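Local coordinates for 6-phospho-beta-d glycosidase (Streptococcus pyogenes, PDB 5FOO), which hydrolyses the beta-glycosidic bond of 6-phospho-beta-glucosides and binds 6-phosphocyclophellitol, as a TIM-barrel member of glycoside hydrolase family 1, at residues L223-A228 with L251-A256; T80-D85 with V143-V148; S52-Q57 with L96-R101; K202-Y207 with N289-L294. The protein carries 1 engineered substitution. All blocks are in the same frame, centred on the assembly; numbering follows the deposited sequence.

Contact 1: L223-A228 with L251-A256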
# COMPACT_ATOMS: atom_id res chain seq x y z
N LEU A 223 -2.15 4.82 -3.37
CA LEU A 223 -3.59 4.84 -3.24
C LEU A 223 -4.21 3.68 -4.01
O LEU A 223 -3.49 2.92 -4.60
CB LEU A 223 -4.17 6.17 -3.69
CG LEU A 223 -3.68 7.41 -3.00
CD1 LEU A 223 -4.39 8.62 -3.55
CD2 LEU A 223 -3.85 7.36 -1.49
N ASN A 224 -5.54 3.50 -3.88
CA ASN A 224 -6.36 2.55 -4.70
C ASN A 224 -7.22 3.35 -5.66
O ASN A 224 -7.87 4.36 -5.30
CB ASN A 224 -7.27 1.72 -3.82
CG ASN A 224 -6.62 0.40 -3.35
OD1 ASN A 224 -6.70 -0.64 -4.04
ND2 ASN A 224 -6.03 0.42 -2.12
N LEU A 225 -7.21 2.93 -6.91
CA LEU A 225 -8.17 3.50 -7.83
C LEU A 225 -9.06 2.35 -8.39
O LEU A 225 -9.65 2.49 -9.45
CB LEU A 225 -7.42 4.29 -8.90
CG LEU A 225 -7.96 5.51 -9.65
CD1 LEU A 225 -8.67 6.55 -8.81
CD2 LEU A 225 -6.79 6.15 -10.36
N THR A 226 -9.15 1.26 -7.65
CA THR A 226 -10.00 0.11 -8.05
C THR A 226 -11.44 0.57 -8.36
O THR A 226 -12.01 1.23 -7.55
CB THR A 226 -9.96 -0.96 -6.96
OG1 THR A 226 -8.59 -1.37 -6.74
CG2 THR A 226 -10.83 -2.21 -7.35
N PRO A 227 -11.96 0.35 -9.58
CA PRO A 227 -13.30 0.75 -9.82
C PRO A 227 -14.32 0.02 -8.90
O PRO A 227 -14.05 -1.12 -8.50
CB PRO A 227 -13.55 0.31 -11.27
CG PRO A 227 -12.19 0.27 -11.87
CD PRO A 227 -11.40 -0.33 -10.74
N ALA A 228 -15.41 0.70 -8.56
CA ALA A 228 -16.55 0.07 -7.83
C ALA A 228 -17.59 -0.21 -8.91
O ALA A 228 -18.37 0.67 -9.28
CB ALA A 228 -17.06 1.01 -6.76
N LEU A 251 -11.89 10.57 -2.32
CA LEU A 251 -11.47 11.34 -1.14
C LEU A 251 -9.93 11.52 -1.23
O LEU A 251 -9.43 12.62 -1.28
CB LEU A 251 -11.86 10.60 0.15
CG LEU A 251 -11.74 11.36 1.47
CD1 LEU A 251 -12.33 10.56 2.65
CD2 LEU A 251 -10.30 11.69 1.81
N PHE A 252 -9.19 10.43 -1.25
CA PHE A 252 -7.74 10.56 -1.18
C PHE A 252 -7.12 10.99 -2.54
O PHE A 252 -6.08 11.67 -2.52
CB PHE A 252 -7.07 9.30 -0.63
CG PHE A 252 -7.22 9.13 0.87
CD1 PHE A 252 -6.59 9.96 1.76
CD2 PHE A 252 -8.02 8.09 1.39
CE1 PHE A 252 -6.72 9.80 3.15
CE2 PHE A 252 -8.20 7.94 2.77
CZ PHE A 252 -7.53 8.78 3.66
N MET A 253 -7.69 10.57 -3.67
CA MET A 253 -7.18 10.97 -4.99
C MET A 253 -7.32 12.45 -5.25
O MET A 253 -6.37 13.07 -5.67
CB MET A 253 -7.82 10.22 -6.12
CG MET A 253 -7.34 8.79 -6.27
SD MET A 253 -5.65 8.65 -6.90
CE MET A 253 -5.88 9.28 -8.56
N GLU A 254 -8.49 13.02 -4.94
CA GLU A 254 -8.75 14.42 -5.14
C GLU A 254 -7.84 15.21 -4.26
O GLU A 254 -7.28 16.18 -4.72
CB GLU A 254 -10.22 14.80 -4.92
CG GLU A 254 -11.18 14.30 -5.99
CD GLU A 254 -10.83 14.82 -7.37
OE1 GLU A 254 -10.38 15.98 -7.49
OE2 GLU A 254 -11.03 14.05 -8.33
N ALA A 255 -7.69 14.83 -3.00
CA ALA A 255 -6.76 15.52 -2.12
C ALA A 255 -5.28 15.40 -2.55
O ALA A 255 -4.56 16.39 -2.56
CB ALA A 255 -6.90 15.04 -0.71
N ALA A 256 -4.83 14.20 -2.93
CA ALA A 256 -3.44 14.00 -3.38
C ALA A 256 -3.06 14.81 -4.64
O ALA A 256 -2.02 15.44 -4.66
CB ALA A 256 -3.17 12.54 -3.62
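Leu223 drives its isobutyl end into the flank of the helix bearing Phe252, Met253 and Ala256, while Leu225 meets the same methionine from CG to CE. The Leu223 and Phe252 side chains stand roughly at right angles, and their closest approach is at the root of the phenylalanine, where Leu223 CD2 lies 3.9 Å from Phe252 CB; the ring runs on away from the strand. Leu223 CD1 goes deeper, 3.6 Å from Met253 SD and 4.1 Å from Ala256 CB. The small alanine lets that methyl settle close to the helix backbone. Met253 is folded rather than stretched, its chain turning at chi2 (-71°) and again at chi3 (-67°), which brings the thioether back alongside both leucines. Leu225 crosses it nearly perpendicularly, with CD1 at 3.6 Å from Met253 CG and CD2 at 3.7 Å from Met253 CE. Flexible methionine thus fits between two branched neighbours in a buried seam whose side-chain contacts are all apolar. Strand 218-224 of the beta/alpha barrel is here covered by helix 235-258. Leu294 of the next strand, 293-297, touches both Leu223 and Met253, and the Phe252 side chain packs against helices 166-174 and 186-208.

Contact 2: T80-D85 with V143-V148; sequences TRLIDD and VAFSKV
Ile83 and Phe145 mark the closest backbone approach, their CA atoms 7.1 Å apart, where the chain quits helical geometry after the short helix 79-82 and passes the side of helix 136-153. Four buried apolar side chains fill the gap. The Phe145 ring receives two of them through neighbouring atoms of one side: Ile83 CG1 sits 3.7 Å from Phe145 CD1, and Leu82 CD2 sits 3.9 Å from Phe145 CE1. Both aliphatic groups reach the ring at a slant. Phe145 swings its ring toward the 80-85 segment because chi1 (157°) sets CG roughly opposite the backbone N, although its CB does not aim there directly. One turn further on, Val148 spreads its two methyls between the same pair of residues. Its CG1 is 4.0 Å from Leu82 CD2, the two side chains running past each other in opposite directions, and its CG2 is 4.0 Å from Ile83 CD1. Leucine and isoleucine therefore each touch both the aromatic ring and the valine, and such branched, apolar residues can share this surface without any polar group to satisfy. On the side of helix 136-153 turned from this contact, Ser146 OG donates to Val143 O at 2.8 Å, a carbonyl that also accepts from Lys147 N, so the hydroxyl is satisfied within its own helix. Trp79 stacks on Phe145 and extends the apolar cluster. The arrangement is that of a TIM barrel, in which the connection leaving one barrel strand, here 72-76, is packed against the outer helix that follows the next strand, 112-116.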
# COMPACT_ATOMS: atom_id res chain seq x y z
N THR A 80 8.48 3.18 14.26
CA THR A 80 8.79 2.48 15.48
C THR A 80 10.23 1.96 15.55
O THR A 80 10.66 1.65 16.64
CB THR A 80 7.85 1.27 15.68
OG1 THR A 80 7.89 0.38 14.54
CG2 THR A 80 6.45 1.75 15.96
N ARG A 81 10.96 1.90 14.43
CA ARG A 81 12.41 1.55 14.42
C ARG A 81 13.30 2.78 14.39
O ARG A 81 14.30 2.81 15.06
CB ARG A 81 12.76 0.66 13.20
CG ARG A 81 14.20 0.24 13.15
CD ARG A 81 14.48 -0.68 12.02
NE ARG A 81 13.80 -1.96 12.10
CZ ARG A 81 14.08 -2.95 12.93
NH1 ARG A 81 15.02 -2.85 13.80
NH2 ARG A 81 13.36 -4.10 12.87
N LEU A 82 12.97 3.76 13.57
CA LEU A 82 13.87 4.93 13.36
C LEU A 82 13.90 5.91 14.53
O LEU A 82 14.93 6.53 14.80
CB LEU A 82 13.52 5.69 12.10
CG LEU A 82 14.50 6.81 11.69
CD1 LEU A 82 15.96 6.29 11.61
CD2 LEU A 82 14.04 7.37 10.35
N ILE A 83 12.76 6.08 15.21
CA ILE A 83 12.63 7.11 16.20
C ILE A 83 12.73 6.61 17.63
O ILE A 83 12.19 5.58 17.98
CB ILE A 83 11.33 7.91 15.97
CG1 ILE A 83 11.33 8.59 14.60
CG2 ILE A 83 11.12 8.94 17.09
CD1 ILE A 83 12.52 9.55 14.33
N ASP A 84 13.46 7.36 18.44
CA ASP A 84 13.66 7.02 19.83
C ASP A 84 12.53 7.73 20.62
O ASP A 84 11.60 7.08 21.06
CB ASP A 84 15.07 7.45 20.26
CG ASP A 84 15.31 7.33 21.78
OD1 ASP A 84 14.47 6.83 22.55
OD2 ASP A 84 16.35 7.79 22.22
N ASP A 85 12.57 9.06 20.70
CA ASP A 85 11.59 9.80 21.47
C ASP A 85 10.67 10.38 20.39
O ASP A 85 11.10 11.17 19.56
CB ASP A 85 12.33 10.86 22.32
CG ASP A 85 11.40 11.92 22.97
OD1 ASP A 85 10.20 12.00 22.68
OD2 ASP A 85 11.95 12.74 23.75
N VAL A 143 5.17 14.09 10.81
CA VAL A 143 5.95 15.04 10.00
C VAL A 143 7.37 15.15 10.48
O VAL A 143 8.28 15.18 9.69
CB VAL A 143 5.31 16.46 10.00
CG1 VAL A 143 6.20 17.51 9.33
CG2 VAL A 143 3.94 16.40 9.33
N ALA A 144 7.56 15.23 11.78
CA ALA A 144 8.90 15.29 12.30
C ALA A 144 9.69 14.03 11.99
O ALA A 144 10.90 14.10 11.63
CB ALA A 144 8.85 15.60 13.77
N PHE A 145 9.02 12.86 12.09
CA PHE A 145 9.62 11.60 11.62
C PHE A 145 10.03 11.67 10.13
O PHE A 145 11.12 11.23 9.77
CB PHE A 145 8.64 10.43 11.89
CG PHE A 145 8.82 9.24 11.04
CD1 PHE A 145 9.99 8.50 11.11
CD2 PHE A 145 7.77 8.77 10.24
CE1 PHE A 145 10.13 7.35 10.35
CE2 PHE A 145 7.93 7.66 9.47
CZ PHE A 145 9.10 6.94 9.53
N SER A 146 9.15 12.18 9.29
CA SER A 146 9.40 12.26 7.84
C SER A 146 10.63 13.14 7.57
O SER A 146 11.47 12.77 6.71
CB SER A 146 8.17 12.72 7.03
OG SER A 146 7.96 14.14 7.15
N LYS A 147 10.75 14.25 8.30
CA LYS A 147 11.92 15.13 8.19
C LYS A 147 13.23 14.41 8.54
O LYS A 147 14.24 14.56 7.84
CB LYS A 147 11.84 16.33 9.11
CG LYS A 147 11.06 17.52 8.67
CD LYS A 147 11.48 18.69 9.59
CE LYS A 147 10.87 20.00 9.20
NZ LYS A 147 9.51 20.16 9.79
N VAL A 148 13.24 13.61 9.62
CA VAL A 148 14.44 12.78 9.89
C VAL A 148 14.76 11.96 8.65
O VAL A 148 15.90 11.99 8.20
CB VAL A 148 14.29 11.87 11.16
CG1 VAL A 148 15.46 10.97 11.33
CG2 VAL A 148 14.12 12.72 12.43

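Contact 3: S52-Q57 with L96-R101; sequences SDAYHQ and LAYYNR
Tyr55 and Arg101 join two outer helices of the TIM barrel, helix 54-67 and helix 93-108, through a two-pronged arginine-carbonyl hydrogen bond beside an aromatic pair. Arg101 turns the end of its guanidinium on a single atom: NH2 lies 2.7 Å from Tyr55 O and NH1 lies 2.9 Å from the same oxygen, the latter approaching nearly along the C=O axis. Arginine suits the task because its NE also forms a salt bridge with Glu59, one guanidinium serving a carbonyl and a carboxylate. NH1 also lies over the Tyr55 ring, though the guanidinium is too far for more than a weak cation-pi attraction. Tyr98, about one turn before Arg101, lies against Tyr55. Both side chains extend with CG opposite the backbone nitrogen, and their rings are nearly parallel (21°) but slid apart, touching at Tyr55 CD1 and Tyr98 CD1, 3.6 Å. A water accepts from Arg101 NH1 at 3.0 Å, while Tyr55 OH finds its main partner in Asp94. At the start of helix 54-67, Asp53 OD1 accepts a hydrogen bond from His56 ND1 (2.6 Å) through its syn lone pair. Arg81 of helix 79-82 makes a cation-pi contact with Tyr98, and Phe153 of helix 136-153 touches Leu96, Tyr99 and Asn100.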
# COMPACT_ATOMS: atom_id res chain seq x y z
N SER A 52 10.05 -12.09 7.79
CA SER A 52 10.90 -12.75 6.83
C SER A 52 12.38 -12.38 7.03
O SER A 52 13.13 -12.50 6.12
CB SER A 52 10.42 -12.51 5.39
OG SER A 52 9.30 -13.37 5.12
N ASP A 53 12.77 -11.94 8.22
CA ASP A 53 14.17 -11.83 8.62
C ASP A 53 14.98 -10.83 7.74
O ASP A 53 16.22 -10.94 7.61
CB ASP A 53 14.85 -13.23 8.62
CG ASP A 53 16.21 -13.25 9.34
OD1 ASP A 53 16.30 -12.47 10.35
OD2 ASP A 53 17.15 -14.04 8.88
N ALA A 54 14.29 -9.84 7.17
CA ALA A 54 14.98 -8.80 6.40
C ALA A 54 15.92 -7.94 7.27
O ALA A 54 16.91 -7.39 6.74
CB ALA A 54 13.99 -7.94 5.64
N TYR A 55 15.67 -7.83 8.57
CA TYR A 55 16.64 -7.20 9.43
C TYR A 55 18.08 -7.75 9.16
O TYR A 55 19.06 -6.96 9.05
CB TYR A 55 16.27 -7.25 10.92
CG TYR A 55 17.30 -6.52 11.77
CD1 TYR A 55 17.24 -5.15 11.94
CD2 TYR A 55 18.37 -7.20 12.37
CE1 TYR A 55 18.22 -4.47 12.65
CE2 TYR A 55 19.32 -6.52 13.13
CZ TYR A 55 19.24 -5.15 13.25
OH TYR A 55 20.18 -4.42 14.00
N HIS A 56 18.19 -9.08 9.03
CA HIS A 56 19.45 -9.73 8.79
C HIS A 56 19.76 -9.92 7.32
O HIS A 56 20.89 -9.75 6.91
CB HIS A 56 19.48 -11.07 9.52
CG HIS A 56 19.37 -10.96 11.01
ND1 HIS A 56 18.27 -11.40 11.71
CD2 HIS A 56 20.26 -10.54 11.94
CE1 HIS A 56 18.49 -11.22 13.01
NE2 HIS A 56 19.68 -10.69 13.17
N GLN A 57 18.77 -10.21 6.50
CA GLN A 57 19.01 -10.65 5.12
C GLN A 57 18.78 -9.63 4.00
O GLN A 57 18.82 -10.00 2.84
CB GLN A 57 18.11 -11.87 4.85
CG GLN A 57 18.49 -13.07 5.71
CD GLN A 57 17.91 -14.37 5.15
OE1 GLN A 57 18.13 -14.70 3.99
NE2 GLN A 57 17.12 -15.08 5.95
N LEU A 96 18.73 3.91 12.37
CA LEU A 96 19.40 4.71 11.36
C LEU A 96 20.42 3.84 10.61
O LEU A 96 20.37 3.80 9.38
CB LEU A 96 20.11 5.92 12.02
CG LEU A 96 20.91 6.85 11.13
CD1 LEU A 96 19.93 7.41 10.10
CD2 LEU A 96 21.74 7.91 11.96
N ALA A 97 21.31 3.16 11.34
CA ALA A 97 22.28 2.22 10.72
C ALA A 97 21.54 1.16 9.91
O ALA A 97 22.02 0.81 8.86
CB ALA A 97 23.17 1.54 11.77
N TYR A 98 20.35 0.69 10.38
CA TYR A 98 19.57 -0.32 9.62
C TYR A 98 19.07 0.22 8.26
O TYR A 98 19.27 -0.41 7.23
CB TYR A 98 18.40 -0.98 10.40
CG TYR A 98 17.67 -1.94 9.51
CD1 TYR A 98 18.27 -3.14 9.12
CD2 TYR A 98 16.44 -1.63 8.97
CE1 TYR A 98 17.64 -3.99 8.23
CE2 TYR A 98 15.80 -2.48 8.09
CZ TYR A 98 16.40 -3.67 7.73
OH TYR A 98 15.78 -4.51 6.82
N TYR A 99 18.47 1.40 8.23
CA TYR A 99 17.91 1.94 6.97
C TYR A 99 19.06 2.41 6.03
O TYR A 99 18.99 2.29 4.78
CB TYR A 99 16.79 2.98 7.24
CG TYR A 99 15.56 2.28 7.78
CD1 TYR A 99 14.87 1.37 6.99
CD2 TYR A 99 15.11 2.47 9.12
CE1 TYR A 99 13.79 0.68 7.47
CE2 TYR A 99 14.03 1.78 9.62
CZ TYR A 99 13.38 0.88 8.80
OH TYR A 99 12.33 0.13 9.27
N ASN A 100 20.19 2.79 6.63
CA ASN A 100 21.38 3.05 5.80
C ASN A 100 21.87 1.76 5.11
O ASN A 100 22.20 1.82 3.94
CB ASN A 100 22.46 3.80 6.57
CG ASN A 100 22.21 5.30 6.60
OD1 ASN A 100 21.72 5.88 5.62
ND2 ASN A 100 22.50 5.95 7.76
N ARG A 101 21.81 0.61 5.81
CA ARG A 101 22.16 -0.71 5.20
C ARG A 101 21.21 -1.00 4.03
O ARG A 101 21.66 -1.28 2.95
CB ARG A 101 22.10 -1.87 6.22
CG ARG A 101 23.30 -2.08 7.13
CD ARG A 101 23.07 -3.17 8.22
NE ARG A 101 22.56 -4.43 7.65
CZ ARG A 101 21.65 -5.24 8.24
NH1 ARG A 101 21.16 -4.99 9.44
NH2 ARG A 101 21.26 -6.33 7.63
O HOH W 1 21.63 -2.69 11.35

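Contact 4: K202-Y207 with N289-L294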
# COMPACT_ATOMS: atom_id res chain seq x y z
N LYS A 202 1.31 17.86 4.63
CA LYS A 202 2.35 18.31 5.49
C LYS A 202 3.70 17.62 5.29
O LYS A 202 4.76 18.26 5.42
CB LYS A 202 1.92 18.23 6.95
CG LYS A 202 0.80 19.20 7.25
CD LYS A 202 0.56 19.36 8.75
CE LYS A 202 1.33 20.59 9.19
NZ LYS A 202 1.23 20.76 10.64
N VAL A 203 3.69 16.33 4.98
CA VAL A 203 4.94 15.63 4.72
C VAL A 203 5.52 16.12 3.40
O VAL A 203 6.75 16.33 3.27
CB VAL A 203 4.77 14.08 4.76
CG1 VAL A 203 6.04 13.42 4.27
CG2 VAL A 203 4.53 13.69 6.23
N ILE A 204 4.65 16.31 2.43
CA ILE A 204 5.06 16.88 1.14
C ILE A 204 5.65 18.25 1.31
O ILE A 204 6.70 18.52 0.74
CB ILE A 204 3.91 16.86 0.12
CG1 ILE A 204 3.62 15.40 -0.30
CG2 ILE A 204 4.24 17.73 -1.09
CD1 ILE A 204 2.32 15.26 -1.11
N GLN A 205 5.04 19.10 2.13
CA GLN A 205 5.61 20.40 2.39
C GLN A 205 7.01 20.20 2.96
O GLN A 205 7.94 20.89 2.54
CB GLN A 205 4.77 21.23 3.33
CG GLN A 205 5.26 22.67 3.65
CD GLN A 205 4.30 23.35 4.60
OE1 GLN A 205 3.70 24.38 4.28
NE2 GLN A 205 4.06 22.72 5.73
N ALA A 206 7.16 19.31 3.94
CA ALA A 206 8.41 19.15 4.66
C ALA A 206 9.50 18.67 3.70
O ALA A 206 10.63 19.12 3.80
CB ALA A 206 8.28 18.23 5.87
N TYR A 207 9.12 17.81 2.74
CA TYR A 207 10.08 17.25 1.83
C TYR A 207 10.64 18.41 0.99
O TYR A 207 11.86 18.50 0.77
CB TYR A 207 9.43 16.17 0.92
CG TYR A 207 10.42 15.67 -0.12
CD1 TYR A 207 11.49 14.92 0.29
CD2 TYR A 207 10.31 16.00 -1.50
CE1 TYR A 207 12.43 14.46 -0.61
CE2 TYR A 207 11.26 15.55 -2.41
CZ TYR A 207 12.34 14.80 -1.95
OH TYR A 207 13.33 14.29 -2.74
N ASN A 289 0.15 21.53 -1.54
CA ASN A 289 1.14 20.46 -1.30
C ASN A 289 0.56 19.16 -1.77
O ASN A 289 -0.05 18.39 -0.97
CB ASN A 289 1.50 20.41 0.14
CG ASN A 289 2.23 21.66 0.59
OD1 ASN A 289 1.67 22.62 1.19
ND2 ASN A 289 3.48 21.66 0.34
N ARG A 290 0.65 18.97 -3.08
CA ARG A 290 0.06 17.83 -3.78
C ARG A 290 1.19 16.93 -4.38
O ARG A 290 2.35 17.31 -4.47
CB ARG A 290 -0.86 18.35 -4.89
CG ARG A 290 -1.91 19.36 -4.43
CD ARG A 290 -2.59 20.09 -5.62
NE ARG A 290 -1.60 20.95 -6.34
CZ ARG A 290 -1.14 20.75 -7.57
NH1 ARG A 290 -1.62 19.77 -8.35
NH2 ARG A 290 -0.22 21.59 -8.06
N VAL A 291 0.84 15.72 -4.77
CA VAL A 291 1.83 14.72 -5.13
C VAL A 291 2.54 15.03 -6.45
O VAL A 291 1.96 15.65 -7.29
CB VAL A 291 1.21 13.32 -5.22
CG1 VAL A 291 0.57 12.90 -3.88
CG2 VAL A 291 0.25 13.21 -6.40
N ASP A 292 3.77 14.57 -6.63
CA ASP A 292 4.48 14.59 -7.99
C ASP A 292 4.01 13.42 -8.83
O ASP A 292 3.95 13.47 -10.05
CB ASP A 292 5.98 14.42 -7.77
CG ASP A 292 6.54 15.54 -6.98
OD1 ASP A 292 6.21 16.63 -7.43
OD2 ASP A 292 7.25 15.41 -5.94
N TYR A 293 3.65 12.34 -8.14
CA TYR A 293 3.28 11.11 -8.78
C TYR A 293 2.56 10.18 -7.79
O TYR A 293 2.46 10.49 -6.60
CB TYR A 293 4.51 10.44 -9.42
CG TYR A 293 5.67 10.03 -8.59
CD1 TYR A 293 5.70 10.12 -7.23
CD2 TYR A 293 6.79 9.46 -9.22
CE1 TYR A 293 6.78 9.71 -6.49
CE2 TYR A 293 7.90 9.06 -8.50
CZ TYR A 293 7.85 9.14 -7.13
OH TYR A 293 8.94 8.75 -6.40
N LEU A 294 2.02 9.08 -8.29
CA LEU A 294 1.27 8.14 -7.44
C LEU A 294 1.74 6.75 -7.62
O LEU A 294 2.16 6.33 -8.73
CB LEU A 294 -0.20 8.13 -7.78
CG LEU A 294 -0.98 9.38 -7.35
CD1 LEU A 294 -2.32 9.35 -8.07
CD2 LEU A 294 -1.15 9.55 -5.85
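Ile204 holds CG1 opposite its carbonyl carbon (chi1 -70°) and then runs straight on (chi2 169°), a shape that lays CD1 against the chain from Asn289 to Val291. That methyl comes within 3.8 Å of Arg290 C and 4.0 Å of Val291 CG1. The second branch, Ile204 CG2, is 4.0 Å from Asn289 CB and also reaches Arg290 O. A beta-branched residue is well suited here, since its two arms together broaden the apolar surface laid against the extended chain. Asn289 in turn leans over the helix, where its amide carbon CG is 3.8 Å from Gln205 CB. Gln205 is extended and crosses Asn289 at a slant, with the two amide planes 74° apart, so they do not stack. Asn289 and Gln205 thus press mainly the aliphatic root of the glutamine against the asparagine head. The Arg290 side chain starts away from helix 186-208, and its NH1 is hydrogen-bonded to Val257 O. That helix covers the approach to barrel strand 293-297, and Arg208, just beyond the segment, forms a salt bridge with Asp292 and a hydrogen bond to Arg290 O. On its other flank the helix meets helix 136-153, where Val203 touches Phe142 and Phe150, while Val291 packs on Ala256 of helix 235-258.

The four contacts touch in series, in the order 3, 2, 4, 1. Contacts 3 and 2 meet through Arg81, whose CD is 3.5 Å from Tyr99 CE2. Contacts 2 and 4 meet where Ser146 OG is 3.5 Å from Val203 CG1. Contact 4 meets contact 1 through a probable hydrogen bond, Ala256 O to Val291 N at 2.9 Å, beside neighbouring barrel strands. The ends of the series, contacts 1 and 3, have centres about 32 Å apart across the chain's centre. The Leu223 side chain of contact 1 is about 11 Å from 6-phosphocyclophellitol and so does not touch it, but adjoining Asn224 ND2 hydrogen-bonds Glu165 of the pocket.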